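Local coordinates for proteasome accessory factor B/C (PafBC) (Paenarthrobacter aurescens, PDB 6SJ9), which probably acts as a transcriptional regulator of the bacterial DNA damage response, combining winged helix-turn-helix DNA-binding modules with WYL and WCX domains, at residues E179-G184 with L197-G202; I163-Q168 with R205-S210; N231-L236 with D403-N408; T213-V218 with L592-A597. All blocks are in the same frame, centred on the assembly; numbering follows the deposited sequence.

Interaction 1. Residues E179-G184 with L197-G202; sequences EVEPWG and LDRGRG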
loop_
_atom_site.group_PDB
_atom_site.type_symbol
_atom_site.label_atom_id
_atom_site.label_comp_id
_atom_site.label_asym_id
_atom_site.label_seq_id
_atom_site.Cartn_x
_atom_site.Cartn_y
_atom_site.Cartn_z
ATOM N N GLU A 179 -18.062 12.497 25.218
ATOM C CA GLU A 179 -19.210 11.609 25.078
ATOM C C GLU A 179 -19.859 11.977 23.769
ATOM O O GLU A 179 -20.374 13.098 23.626
ATOM C CB GLU A 179 -20.227 11.793 26.204
ATOM C CG GLU A 179 -19.649 11.827 27.621
ATOM C CD GLU A 179 -19.289 10.444 28.122
ATOM O OE1 GLU A 179 -18.445 10.362 29.022
ATOM O OE2 GLU A 179 -19.841 9.439 27.603
ATOM N N VAL A 180 -19.814 11.050 22.818
ATOM C CA VAL A 180 -20.142 11.374 21.448
ATOM C C VAL A 180 -21.147 10.370 20.899
ATOM O O VAL A 180 -20.993 9.162 21.080
ATOM C CB VAL A 180 -18.839 11.415 20.609
ATOM C CG1 VAL A 180 -19.125 11.586 19.168
ATOM C CG2 VAL A 180 -17.952 12.557 21.088
ATOM N N GLU A 181 -22.088 10.867 20.115
ATOM C CA GLU A 181 -22.908 10.039 19.258
ATOM C C GLU A 181 -22.333 10.099 17.843
ATOM O O GLU A 181 -22.409 11.169 17.191
ATOM C CB GLU A 181 -24.357 10.544 19.301
ATOM C CG GLU A 181 -24.949 10.465 20.733
ATOM C CD GLU A 181 -26.296 11.167 20.897
ATOM O OE1 GLU A 181 -26.849 11.672 19.889
ATOM O OE2 GLU A 181 -26.804 11.215 22.031
ATOM N N PRO A 182 -21.749 9.015 17.324
ATOM C CA PRO A 182 -20.957 9.121 16.068
ATOM C C PRO A 182 -21.850 9.195 14.841
ATOM O O PRO A 182 -22.759 8.381 14.673
ATOM C CB PRO A 182 -20.125 7.842 16.059
ATOM C CG PRO A 182 -21.023 6.831 16.917
ATOM C CD PRO A 182 -21.588 7.701 17.997
ATOM N N TRP A 183 -21.630 10.224 14.013
ATOM C CA TRP A 183 -22.364 10.390 12.753
ATOM C C TRP A 183 -21.578 9.932 11.545
ATOM O O TRP A 183 -22.165 9.464 10.555
ATOM C CB TRP A 183 -22.751 11.832 12.515
ATOM C CG TRP A 183 -23.642 12.422 13.546
ATOM C CD1 TRP A 183 -24.221 11.796 14.608
ATOM C CD2 TRP A 183 -24.055 13.798 13.613
ATOM N NE1 TRP A 183 -24.999 12.706 15.326
ATOM C CE2 TRP A 183 -24.882 13.942 14.738
ATOM C CE3 TRP A 183 -23.787 14.919 12.831
ATOM C CZ2 TRP A 183 -25.469 15.170 15.090
ATOM C CZ3 TRP A 183 -24.364 16.138 13.196
ATOM C CH2 TRP A 183 -25.200 16.241 14.307
ATOM N N GLY A 184 -20.266 10.065 11.590
ATOM C CA GLY A 184 -19.494 9.671 10.436
ATOM C C GLY A 184 -18.008 9.745 10.681
ATOM O O GLY A 184 -17.536 10.395 11.618
ATOM N N LEU A 197 -22.402 14.090 17.363
ATOM C CA LEU A 197 -22.991 14.992 18.353
ATOM C C LEU A 197 -22.234 14.802 19.672
ATOM O O LEU A 197 -22.280 13.730 20.285
ATOM C CB LEU A 197 -24.486 14.708 18.501
ATOM C CG LEU A 197 -25.234 15.538 19.560
ATOM C CD1 LEU A 197 -25.096 16.982 19.117
ATOM C CD2 LEU A 197 -26.723 15.227 19.579
ATOM N N ASP A 198 -21.513 15.825 20.100
ATOM C CA ASP A 198 -20.854 15.818 21.393
ATOM C C ASP A 198 -21.891 16.184 22.445
ATOM O O ASP A 198 -22.352 17.320 22.478
ATOM C CB ASP A 198 -19.720 16.836 21.383
ATOM C CG ASP A 198 -18.879 16.800 22.648
ATOM O OD1 ASP A 198 -19.460 16.786 23.752
ATOM O OD2 ASP A 198 -17.634 16.827 22.532
ATOM N N ARG A 199 -22.278 15.224 23.292
ATOM C CA ARG A 199 -23.336 15.478 24.259
ATOM C C ARG A 199 -22.857 16.395 25.363
ATOM O O ARG A 199 -23.695 17.029 26.005
ATOM C CB ARG A 199 -23.879 14.188 24.868
ATOM C CG ARG A 199 -24.608 13.325 23.915
ATOM C CD ARG A 199 -25.595 14.094 23.066
ATOM N NE ARG A 199 -26.621 14.807 23.807
ATOM C CZ ARG A 199 -27.915 14.461 23.812
ATOM N NH1 ARG A 199 -28.322 13.418 23.110
ATOM N NH2 ARG A 199 -28.804 15.160 24.512
ATOM N N GLY A 200 -21.536 16.457 25.601
ATOM C CA GLY A 200 -21.004 17.392 26.589
ATOM C C GLY A 200 -21.131 18.846 26.170
ATOM O O GLY A 200 -21.403 19.722 27.000
ATOM N N ARG A 201 -20.978 19.123 24.879
ATOM C CA ARG A 201 -21.170 20.454 24.336
ATOM C C ARG A 201 -22.570 20.650 23.760
ATOM O O ARG A 201 -22.936 21.781 23.436
ATOM C CB ARG A 201 -20.145 20.728 23.240
ATOM C CG ARG A 201 -18.771 21.234 23.702
ATOM C CD ARG A 201 -18.051 20.327 24.690
ATOM N NE ARG A 201 -16.643 20.712 24.791
ATOM C CZ ARG A 201 -15.747 20.102 25.565
ATOM N NH1 ARG A 201 -14.490 20.529 25.576
ATOM N NH2 ARG A 201 -16.104 19.072 26.326
ATOM N N GLY A 202 -23.368 19.592 23.649
ATOM C CA GLY A 202 -24.687 19.703 23.037
ATOM C C GLY A 202 -24.666 20.224 21.615
ATOM O O GLY A 202 -25.656 20.805 21.152
#
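Glu181 and Leu197 form an antiparallel hydrogen-bonded pair, exchanging two backbone bonds: Glu181 N to Leu197 O, 2.9 Å and nearly straight at 171°, and Leu197 N back to Glu181 O. Val180 and Asp198 make the adjoining non-hydrogen-bonded pair, and Arg199 N bonds to Glu179 O (2.9 Å) where the second strand ends.

A salt bridge adds a side-chain tie, from the residue just past the strand end. Arg199, bent at chi2 and chi3, curls back to bring NH1 to Glu181 OE2 at 2.9 Å, on the syn side of the carboxylate, the two planes 73° apart. Asp198 turns to the face it shares with Val180, where its OD2 pairs with Arg178, while its OD1 accepts from Arg201 N at 3.0 Å, an Asx motif.

The apolar contact is Trp183 CZ2 against Leu197 CB, 3.6 Å apart; Leu197 N lies over one face of the indole, toward its rim. Trp183 CG sits beside its backbone N and anti to the carbonyl carbon (chi1 -61°), swinging the ring over the neighbouring strand. Trp183 and Gly184 face Val195 in a classic beta bulge, within the hairpin of strands 175-188 and 191-198 in the Sm-like WYL domain.

Interaction 2. Residues I163-Q168 with R205-S210; sequences IRFGYQ and RVFRLS
Phe207 sits between two aromatic rings of the strand 163-168, meeting one with its face and the other with its edge. Phe165 points its CZ at the centre of the Phe207 face, 3.8 Å from Phe207 CG, in a T-shaped pair with planes at 87°. Phe207 in turn directs CD1 over the middle of the Tyr167 ring, 3.9 Å from Tyr167 CD2, again edge-to-face and nearly perpendicular. The phenol end of Tyr167 reaches the backbone beyond: Tyr167 OH accepts a hydrogen bond from Arg208 N at 2.9 Å.

Torsions set up this chain of rings. Phe165 CG lies between its own N and carbonyl carbon, whereas Tyr167 CG is anti to N (chi1 -165°), and the two rings thus converge on Phe207. A phenylalanine in place of Tyr167 would probably leave Arg208 N without its acceptor here.

Further out, Val180 and Arg178 of strand 175-188 touch Phe207, and Asp198 packs beside it. The Arg208 side chain heads away to a salt bridge with Asp284, so its backbone and side chain serve separate partners.

The two strands run nearly at right angles, 8.6 Å apart at the axes, and no backbone-to-backbone hydrogen bond links the segments. Across them the aromatic cluster of this WYL domain meets by ring edges against ring faces, with one phenol oxygen accepting from a backbone N-H.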
loop_
_atom_site.group_PDB
_atom_site.type_symbol
_atom_site.label_atom_id
_atom_site.label_comp_id
_atom_site.label_asym_id
_atom_site.label_seq_id
_atom_site.Cartn_x
_atom_site.Cartn_y
_atom_site.Cartn_z
ATOM N N ILE A 163 -20.527 6.617 22.144
ATOM C CA ILE A 163 -19.164 6.227 22.493
ATOM C C ILE A 163 -18.559 7.253 23.451
ATOM O O ILE A 163 -19.069 8.362 23.634
ATOM C CB ILE A 163 -18.221 6.103 21.257
ATOM C CG1 ILE A 163 -18.083 7.450 20.563
ATOM C CG2 ILE A 163 -18.771 5.089 20.279
ATOM C CD1 ILE A 163 -17.177 7.418 19.294
ATOM N N ARG A 164 -17.447 6.855 24.062
ATOM C CA ARG A 164 -16.632 7.754 24.871
ATOM C C ARG A 164 -15.156 7.473 24.606
ATOM O O ARG A 164 -14.758 6.344 24.295
ATOM C CB ARG A 164 -17.023 7.646 26.358
ATOM C CG ARG A 164 -15.989 7.159 27.357
ATOM C CD ARG A 164 -16.689 6.526 28.563
ATOM N NE ARG A 164 -17.900 7.274 28.876
ATOM C CZ ARG A 164 -18.979 6.772 29.496
ATOM N NH1 ARG A 164 -19.032 5.490 29.889
ATOM N NH2 ARG A 164 -20.048 7.556 29.688
ATOM N N PHE A 165 -14.342 8.521 24.694
ATOM C CA PHE A 165 -12.911 8.396 24.420
ATOM C C PHE A 165 -12.182 9.610 24.965
ATOM O O PHE A 165 -12.771 10.692 25.150
ATOM C CB PHE A 165 -12.553 8.273 22.933
ATOM C CG PHE A 165 -13.147 9.349 22.090
ATOM C CD1 PHE A 165 -12.440 10.535 21.837
ATOM C CD2 PHE A 165 -14.450 9.215 21.600
ATOM C CE1 PHE A 165 -13.043 11.550 21.073
ATOM C CE2 PHE A 165 -15.027 10.211 20.831
ATOM C CZ PHE A 165 -14.353 11.383 20.586
ATOM N N GLY A 166 -10.900 9.393 25.265
ATOM C CA GLY A 166 -10.038 10.495 25.645
ATOM C C GLY A 166 -9.668 11.340 24.438
ATOM O O GLY A 166 -9.325 10.827 23.377
ATOM N N TYR A 167 -9.735 12.654 24.603
ATOM C CA TYR A 167 -9.460 13.556 23.497
ATOM C C TYR A 167 -8.581 14.707 23.957
ATOM O O TYR A 167 -8.931 15.417 24.903
ATOM C CB TYR A 167 -10.729 14.121 22.870
ATOM C CG TYR A 167 -10.398 14.722 21.546
ATOM C CD1 TYR A 167 -9.994 13.903 20.508
ATOM C CD2 TYR A 167 -10.493 16.082 21.324
ATOM C CE1 TYR A 167 -9.692 14.403 19.275
ATOM C CE2 TYR A 167 -10.163 16.620 20.069
ATOM C CZ TYR A 167 -9.758 15.767 19.059
ATOM O OH TYR A 167 -9.433 16.232 17.817
ATOM N N GLN A 168 -7.464 14.912 23.269
ATOM C CA GLN A 168 -6.603 16.044 23.601
ATOM C C GLN A 168 -7.122 17.299 22.906
ATOM O O GLN A 168 -6.902 17.514 21.703
ATOM C CB GLN A 168 -5.156 15.741 23.236
ATOM C CG GLN A 168 -4.218 16.682 23.960
ATOM C CD GLN A 168 -3.004 15.972 24.496
ATOM O OE1 GLN A 168 -2.864 15.807 25.711
ATOM N NE2 GLN A 168 -2.122 15.529 23.598
ATOM N N ARG A 205 -19.396 18.176 16.694
ATOM C CA ARG A 205 -17.963 18.393 16.855
ATOM C C ARG A 205 -17.221 17.424 15.948
ATOM O O ARG A 205 -17.736 16.357 15.590
ATOM C CB ARG A 205 -17.462 18.190 18.293
ATOM C CG ARG A 205 -17.914 19.234 19.303
ATOM C CD ARG A 205 -17.077 20.499 19.087
ATOM N NE ARG A 205 -17.370 21.570 20.031
ATOM C CZ ARG A 205 -18.536 22.216 20.095
ATOM N NH1 ARG A 205 -19.528 21.879 19.269
ATOM N NH2 ARG A 205 -18.704 23.234 20.964
ATOM N N VAL A 206 -16.038 17.854 15.521
ATOM C CA VAL A 206 -15.150 17.065 14.698
ATOM C C VAL A 206 -13.909 16.727 15.510
ATOM O O VAL A 206 -13.336 17.593 16.184
ATOM C CB VAL A 206 -14.797 17.799 13.398
ATOM C CG1 VAL A 206 -14.126 16.821 12.463
ATOM C CG2 VAL A 206 -16.044 18.375 12.774
ATOM N N PHE A 207 -13.547 15.460 15.502
ATOM C CA PHE A 207 -12.427 14.928 16.252
ATOM C C PHE A 207 -11.412 14.324 15.287
ATOM O O PHE A 207 -11.769 13.447 14.495
ATOM C CB PHE A 207 -12.948 13.848 17.208
ATOM C CG PHE A 207 -13.999 14.353 18.162
ATOM C CD1 PHE A 207 -13.643 15.042 19.323
ATOM C CD2 PHE A 207 -15.335 14.205 17.862
ATOM C CE1 PHE A 207 -14.609 15.518 20.202
ATOM C CE2 PHE A 207 -16.317 14.642 18.745
ATOM C CZ PHE A 207 -15.958 15.303 19.906
ATOM N N ARG A 208 -10.150 14.738 15.380
ATOM C CA ARG A 208 -9.092 14.062 14.637
ATOM C C ARG A 208 -8.719 12.747 15.314
ATOM O O ARG A 208 -8.495 12.716 16.517
ATOM C CB ARG A 208 -7.850 14.931 14.490
ATOM C CG ARG A 208 -8.068 16.376 14.129
ATOM C CD ARG A 208 -6.682 17.091 14.038
ATOM N NE ARG A 208 -5.778 16.263 13.234
ATOM C CZ ARG A 208 -5.543 16.414 11.933
ATOM N NH1 ARG A 208 -4.705 15.583 11.306
ATOM N NH2 ARG A 208 -6.179 17.366 11.254
ATOM N N LEU A 209 -8.746 11.646 14.569
ATOM C CA LEU A 209 -8.451 10.345 15.180
ATOM C C LEU A 209 -7.073 10.337 15.827
ATOM O O LEU A 209 -6.906 9.805 16.941
ATOM C CB LEU A 209 -8.553 9.225 14.133
ATOM C CG LEU A 209 -9.811 8.370 14.065
ATOM C CD1 LEU A 209 -10.998 9.240 13.822
ATOM C CD2 LEU A 209 -9.736 7.321 12.941
ATOM N N SER A 210 -6.103 11.026 15.202
ATOM C CA SER A 210 -4.743 11.042 15.735
ATOM C C SER A 210 -4.676 11.703 17.108
ATOM O O SER A 210 -3.732 11.436 17.857
ATOM C CB SER A 210 -3.788 11.732 14.758
ATOM O OG SER A 210 -4.022 13.137 14.689
#

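Interaction 3. Residues N231-L236 with D403-N408; sequences NARAEL and DIQWEN
The first turn of helix 232-237 lies across strand 404-407, their short axes 8.9 Å apart at closest approach and 129° between their directions, the CA atoms of Arg233 and Gln405 being the nearest pair across the contact. This is helix-on-sheet packing between separate parts of the chain: the strand belongs to the PafC helix-turn-helix domain yet pairs with strand 175-188 of the first WYL domain, and the helix rests on that shared sheet.

Gln405 has the largest share of the contact. Its CG, beside the backbone N (chi1 -69°), and a bend at chi2 fold the side chain under the helix, where Gln405 CG lies 3.6 Å from Leu236 CD1 and 3.7 Å from Arg233 CA. The Leu236 and Gln405 side chains lie alongside each other, running opposite ways. The amide carbon Gln405 CD meets Arg233 CB at 3.9 Å, while OE1 takes a weak hydrogen bond from Arg188 on the neighbouring strand. Were an alanine here, the aliphatic support beneath Arg233 and Leu236 would be lost, probably opening a gap under the helix and leaving Arg188 without its weak acceptor.

Arg233 stretches out fully beyond CG, and its NH2 reaches Glu415 O, so its polar end is engaged away from the strand. At the start of the helix Asn231 is the N-cap, its OD1 accepting a weak bond from Arg233 N.

Glu407 approaches this same end with its chain extended beyond CG. Glu407 OE2 is hydrogen-bonded with Tyr412 OH and lies 3.1 Å from the methyl CB of Ala232.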
loop_
_atom_site.group_PDB
_atom_site.type_symbol
_atom_site.label_atom_id
_atom_site.label_comp_id
_atom_site.label_asym_id
_atom_site.label_seq_id
_atom_site.Cartn_x
_atom_site.Cartn_y
_atom_site.Cartn_z
ATOM N N ASN A 231 -25.435 15.949 6.817
ATOM C CA ASN A 231 -24.571 15.808 5.647
ATOM C C ASN A 231 -23.113 15.672 6.087
ATOM O O ASN A 231 -22.509 16.641 6.561
ATOM C CB ASN A 231 -24.755 16.982 4.690
ATOM C CG ASN A 231 -24.049 16.761 3.358
ATOM O OD1 ASN A 231 -23.466 15.693 3.108
ATOM N ND2 ASN A 231 -24.121 17.763 2.484
ATOM N N ALA A 232 -22.552 14.466 5.935
ATOM C CA ALA A 232 -21.165 14.252 6.346
ATOM C C ALA A 232 -20.182 15.005 5.454
ATOM O O ALA A 232 -19.196 15.566 5.950
ATOM C CB ALA A 232 -20.821 12.758 6.334
ATOM N N ARG A 233 -20.447 15.054 4.142
ATOM C CA ARG A 233 -19.514 15.694 3.218
ATOM C C ARG A 233 -19.451 17.202 3.441
ATOM O O ARG A 233 -18.367 17.797 3.387
ATOM C CB ARG A 233 -19.902 15.356 1.778
ATOM C CG ARG A 233 -19.105 16.093 0.705
ATOM C CD ARG A 233 -19.663 15.783 -0.678
ATOM N NE ARG A 233 -18.971 16.501 -1.740
ATOM C CZ ARG A 233 -19.114 16.224 -3.033
ATOM N NH1 ARG A 233 -19.921 15.237 -3.414
ATOM N NH2 ARG A 233 -18.450 16.923 -3.940
ATOM N N ALA A 234 -20.601 17.838 3.682
ATOM C CA ALA A 234 -20.611 19.274 3.935
ATOM C C ALA A 234 -19.965 19.606 5.274
ATOM O O ALA A 234 -19.310 20.649 5.408
ATOM C CB ALA A 234 -22.042 19.811 3.896
ATOM N N GLU A 235 -20.135 18.730 6.270
ATOM C CA GLU A 235 -19.541 18.972 7.582
ATOM C C GLU A 235 -18.012 18.923 7.521
ATOM O O GLU A 235 -17.326 19.770 8.113
ATOM C CB GLU A 235 -20.074 17.940 8.575
ATOM C CG GLU A 235 -19.703 18.242 9.981
ATOM C CD GLU A 235 -20.308 19.552 10.417
ATOM O OE1 GLU A 235 -21.498 19.793 10.092
ATOM O OE2 GLU A 235 -19.594 20.341 11.069
ATOM N N LEU A 236 -17.467 17.950 6.783
ATOM C CA LEU A 236 -16.026 17.760 6.686
ATOM C C LEU A 236 -15.386 18.773 5.730
ATOM O O LEU A 236 -14.284 19.274 5.993
ATOM C CB LEU A 236 -15.736 16.327 6.221
ATOM C CG LEU A 236 -16.042 15.078 7.066
ATOM C CD1 LEU A 236 -16.542 13.920 6.188
ATOM C CD2 LEU A 236 -14.800 14.633 7.828
ATOM N N ASP A 403 -11.111 12.491 -1.057
ATOM C CA ASP A 403 -11.992 12.857 0.051
ATOM C C ASP A 403 -12.962 11.706 0.268
ATOM O O ASP A 403 -13.788 11.415 -0.605
ATOM C CB ASP A 403 -12.803 14.133 -0.211
ATOM C CG ASP A 403 -11.957 15.389 -0.262
ATOM O OD1 ASP A 403 -12.545 16.467 -0.517
ATOM O OD2 ASP A 403 -10.720 15.304 -0.074
ATOM N N ILE A 404 -12.900 11.118 1.461
ATOM C CA ILE A 404 -13.678 9.945 1.845
ATOM C C ILE A 404 -14.629 10.313 2.987
ATOM O O ILE A 404 -14.210 10.966 3.959
ATOM C CB ILE A 404 -12.750 8.797 2.271
ATOM C CG1 ILE A 404 -11.845 8.466 1.083
ATOM C CG2 ILE A 404 -13.591 7.575 2.635
ATOM C CD1 ILE A 404 -10.625 7.704 1.413
ATOM N N GLN A 405 -15.911 9.928 2.833
ATOM C CA GLN A 405 -16.938 9.967 3.877
ATOM C C GLN A 405 -17.411 8.528 4.145
ATOM O O GLN A 405 -17.771 7.790 3.214
ATOM C CB GLN A 405 -18.192 10.773 3.508
ATOM C CG GLN A 405 -18.030 12.262 3.401
ATOM C CD GLN A 405 -17.141 12.656 2.223
ATOM O OE1 GLN A 405 -16.315 13.528 2.358
ATOM N NE2 GLN A 405 -17.322 12.015 1.062
ATOM N N TRP A 406 -17.511 8.175 5.409
ATOM C CA TRP A 406 -17.994 6.849 5.807
ATOM C C TRP A 406 -19.022 7.037 6.909
ATOM O O TRP A 406 -18.654 7.236 8.070
ATOM C CB TRP A 406 -16.847 5.993 6.275
ATOM C CG TRP A 406 -17.191 4.575 6.542
ATOM C CD1 TRP A 406 -18.353 4.069 7.093
ATOM C CD2 TRP A 406 -16.341 3.449 6.298
ATOM N NE1 TRP A 406 -18.268 2.700 7.192
ATOM C CE2 TRP A 406 -17.044 2.288 6.741
ATOM C CE3 TRP A 406 -15.068 3.300 5.740
ATOM C CZ2 TRP A 406 -16.519 1.009 6.628
ATOM C CZ3 TRP A 406 -14.525 2.001 5.649
ATOM C CH2 TRP A 406 -15.264 0.882 6.069
ATOM N N GLU A 407 -20.302 6.986 6.538
ATOM C CA GLU A 407 -21.420 7.006 7.486
ATOM C C GLU A 407 -21.907 5.585 7.760
ATOM O O GLU A 407 -21.357 4.611 7.242
ATOM C CB GLU A 407 -22.560 7.838 6.925
ATOM C CG GLU A 407 -22.202 9.228 6.571
ATOM C CD GLU A 407 -23.367 9.973 5.906
ATOM O OE1 GLU A 407 -24.554 9.593 6.050
ATOM O OE2 GLU A 407 -23.083 10.983 5.280
ATOM N N ASN A 408 -22.944 5.458 8.598
ATOM C CA ASN A 408 -23.495 4.135 8.934
ATOM C C ASN A 408 -23.907 3.402 7.671
ATOM O O ASN A 408 -24.823 3.831 6.975
ATOM C CB ASN A 408 -24.715 4.245 9.877
ATOM C CG ASN A 408 -25.107 2.862 10.467
ATOM O OD1 ASN A 408 -24.231 2.039 10.708
ATOM N ND2 ASN A 408 -26.395 2.625 10.699
#

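Interaction 4. Residues T213-V218 with L592-A597; sequences TTAISV and LTRQGA
Ala215 and Gln595 bring the two segments together, their CA atoms 5.0 Å apart, where a segment of the first WYL domain meets a loop of the second WCX domain. The loop carries a type I beta turn from Arg594 to Ala597, closed by Ala597 N bonding to Arg594 O at 3.0 Å. Thr593, just before the turn, accepts a weak hydrogen bond at OG1 from Gly596 N. The turn follows strand 586-592 and precedes helix 599-602, and it offers two long side chains to the segment 213-218.

Van der Waals contact is slight: the Ala215 methyl meets the edge of the Arg594 guanidinium, near its plane, with Ala215 CB 3.9 Å from Arg594 NH1. The arginine is extended from CG to NE, with CG anti to the backbone N (chi1 -174°), and this carries the charged group right across to the WYL side.

Polar groups come close without any hydrogen bond between the segments. Arg594 NH1 stands 3.6 Å from Ile216 O, approaching obliquely, but its salt bridge is to Asp152 OD2 on helix 147-159. That helix is touched by Ile216, at Val153, and by Arg594, at Gln148. The hydroxyl of Thr213, for its part, is bonded to Glu175.

Gln595 is likewise extended, and its amide runs beside the backbone of Thr213 and Thr214 at the surface. Gln595 NE2 ends 3.8 Å from Thr214 O and 3.9 Å from Thr213 O, too far to count as hydrogen bonds.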
loop_
_atom_site.group_PDB
_atom_site.type_symbol
_atom_site.label_atom_id
_atom_site.label_comp_id
_atom_site.label_asym_id
_atom_site.label_seq_id
_atom_site.Cartn_x
_atom_site.Cartn_y
_atom_site.Cartn_z
ATOM N N THR A 213 -6.571 9.962 22.823
ATOM C CA THR A 213 -5.581 9.386 23.709
ATOM C C THR A 213 -5.821 7.900 23.984
ATOM O O THR A 213 -4.864 7.182 24.312
ATOM C CB THR A 213 -5.593 10.163 25.007
ATOM O OG1 THR A 213 -6.842 9.940 25.628
ATOM C CG2 THR A 213 -5.538 11.621 24.709
ATOM N N THR A 214 -7.060 7.412 23.808
ATOM C CA THR A 214 -7.473 6.077 24.223
ATOM C C THR A 214 -7.988 5.270 23.045
ATOM O O THR A 214 -8.174 5.771 21.932
ATOM C CB THR A 214 -8.600 6.128 25.242
ATOM O OG1 THR A 214 -9.817 6.345 24.529
ATOM C CG2 THR A 214 -8.407 7.267 26.209
ATOM N N ALA A 215 -8.276 4.008 23.323
ATOM C CA ALA A 215 -9.198 3.295 22.472
ATOM C C ALA A 215 -10.613 3.814 22.734
ATOM O O ALA A 215 -10.901 4.483 23.730
ATOM C CB ALA A 215 -9.102 1.781 22.703
ATOM N N ILE A 216 -11.480 3.561 21.780
ATOM C CA ILE A 216 -12.857 4.007 21.884
ATOM C C ILE A 216 -13.626 2.980 22.692
ATOM O O ILE A 216 -13.618 1.795 22.364
ATOM C CB ILE A 216 -13.429 4.173 20.470
ATOM C CG1 ILE A 216 -12.634 5.307 19.777
ATOM C CG2 ILE A 216 -14.940 4.326 20.490
ATOM C CD1 ILE A 216 -12.933 5.486 18.380
ATOM N N SER A 217 -14.311 3.422 23.734
ATOM C CA SER A 217 -15.249 2.537 24.418
ATOM C C SER A 217 -16.672 2.734 23.850
ATOM O O SER A 217 -17.239 3.847 23.907
ATOM C CB SER A 217 -15.149 2.732 25.927
ATOM O OG SER A 217 -15.674 3.959 26.350
ATOM N N VAL A 218 -17.200 1.669 23.240
ATOM C CA VAL A 218 -18.547 1.637 22.694
ATOM C C VAL A 218 -19.542 1.353 23.823
ATOM O O VAL A 218 -19.514 0.272 24.415
ATOM C CB VAL A 218 -18.642 0.572 21.612
ATOM C CG1 VAL A 218 -20.027 0.611 20.926
ATOM C CG2 VAL A 218 -17.576 0.813 20.536
ATOM N N LEU A 592 -0.174 -7.422 21.667
ATOM C CA LEU A 592 -0.813 -6.214 21.184
ATOM C C LEU A 592 -1.748 -5.673 22.249
ATOM O O LEU A 592 -2.467 -6.440 22.894
ATOM C CB LEU A 592 -1.613 -6.504 19.895
ATOM C CG LEU A 592 -0.830 -7.139 18.728
ATOM C CD1 LEU A 592 -1.724 -7.489 17.575
ATOM C CD2 LEU A 592 0.304 -6.240 18.240
ATOM N N THR A 593 -1.760 -4.356 22.419
ATOM C CA THR A 593 -2.810 -3.704 23.194
ATOM C C THR A 593 -4.113 -3.637 22.395
ATOM O O THR A 593 -4.132 -3.840 21.181
ATOM C CB THR A 593 -2.389 -2.292 23.563
ATOM O OG1 THR A 593 -2.262 -1.526 22.355
ATOM C CG2 THR A 593 -1.040 -2.289 24.340
ATOM N N ARG A 594 -5.218 -3.346 23.097
ATOM C CA ARG A 594 -6.500 -3.179 22.422
ATOM C C ARG A 594 -6.425 -2.081 21.379
ATOM O O ARG A 594 -6.844 -2.267 20.229
ATOM C CB ARG A 594 -7.606 -2.849 23.427
ATOM C CG ARG A 594 -8.959 -2.812 22.740
ATOM C CD ARG A 594 -10.163 -2.428 23.612
ATOM N NE ARG A 594 -11.354 -2.902 22.893
ATOM C CZ ARG A 594 -11.983 -2.246 21.907
ATOM N NH1 ARG A 594 -11.574 -1.035 21.517
ATOM N NH2 ARG A 594 -13.034 -2.809 21.298
ATOM N N GLN A 595 -5.744 -0.989 21.717
ATOM C CA GLN A 595 -5.647 0.122 20.793
ATOM C C GLN A 595 -5.018 -0.300 19.488
ATOM O O GLN A 595 -5.473 0.137 18.423
ATOM C CB GLN A 595 -4.826 1.246 21.405
ATOM C CG GLN A 595 -5.068 2.617 20.793
ATOM C CD GLN A 595 -4.468 3.716 21.645
ATOM O OE1 GLN A 595 -3.932 3.444 22.729
ATOM N NE2 GLN A 595 -4.534 4.962 21.162
ATOM N N GLY A 596 -3.998 -1.178 19.548
ATOM C CA GLY A 596 -3.295 -1.725 18.386
ATOM C C GLY A 596 -3.722 -3.119 17.887
ATOM O O GLY A 596 -2.980 -3.788 17.155
ATOM N N ALA A 597 -4.907 -3.582 18.275
ATOM C CA ALA A 597 -5.289 -4.943 17.928
ATOM C C ALA A 597 -5.362 -5.136 16.415
ATOM O O ALA A 597 -5.172 -6.252 15.923
ATOM C CB ALA A 597 -6.626 -5.287 18.602
#

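Overall arrangement
Interactions 1, 2 and 3 involve the antiparallel sheet that includes strands 163-168, 175-188, 191-198, 203-208 and 404-407, and interaction 4 reaches it through strand 217-218. Centre to centre, interaction 2 lies about 10 Å from interaction 1 and about 13 Å from interaction 4, and interaction 3 about 15 Å from interaction 1 and about 24 Å from interaction 4. Along the chain, the hairpin of interaction 1 falls between the segments of interaction 2, which closes before interactions 3 and 4 open; both segments of interaction 3 fall between those of interaction 4. The first WYL domain is joined to the PafC helix-turn-helix domain through its sheet and to the second WCX domain through a loop.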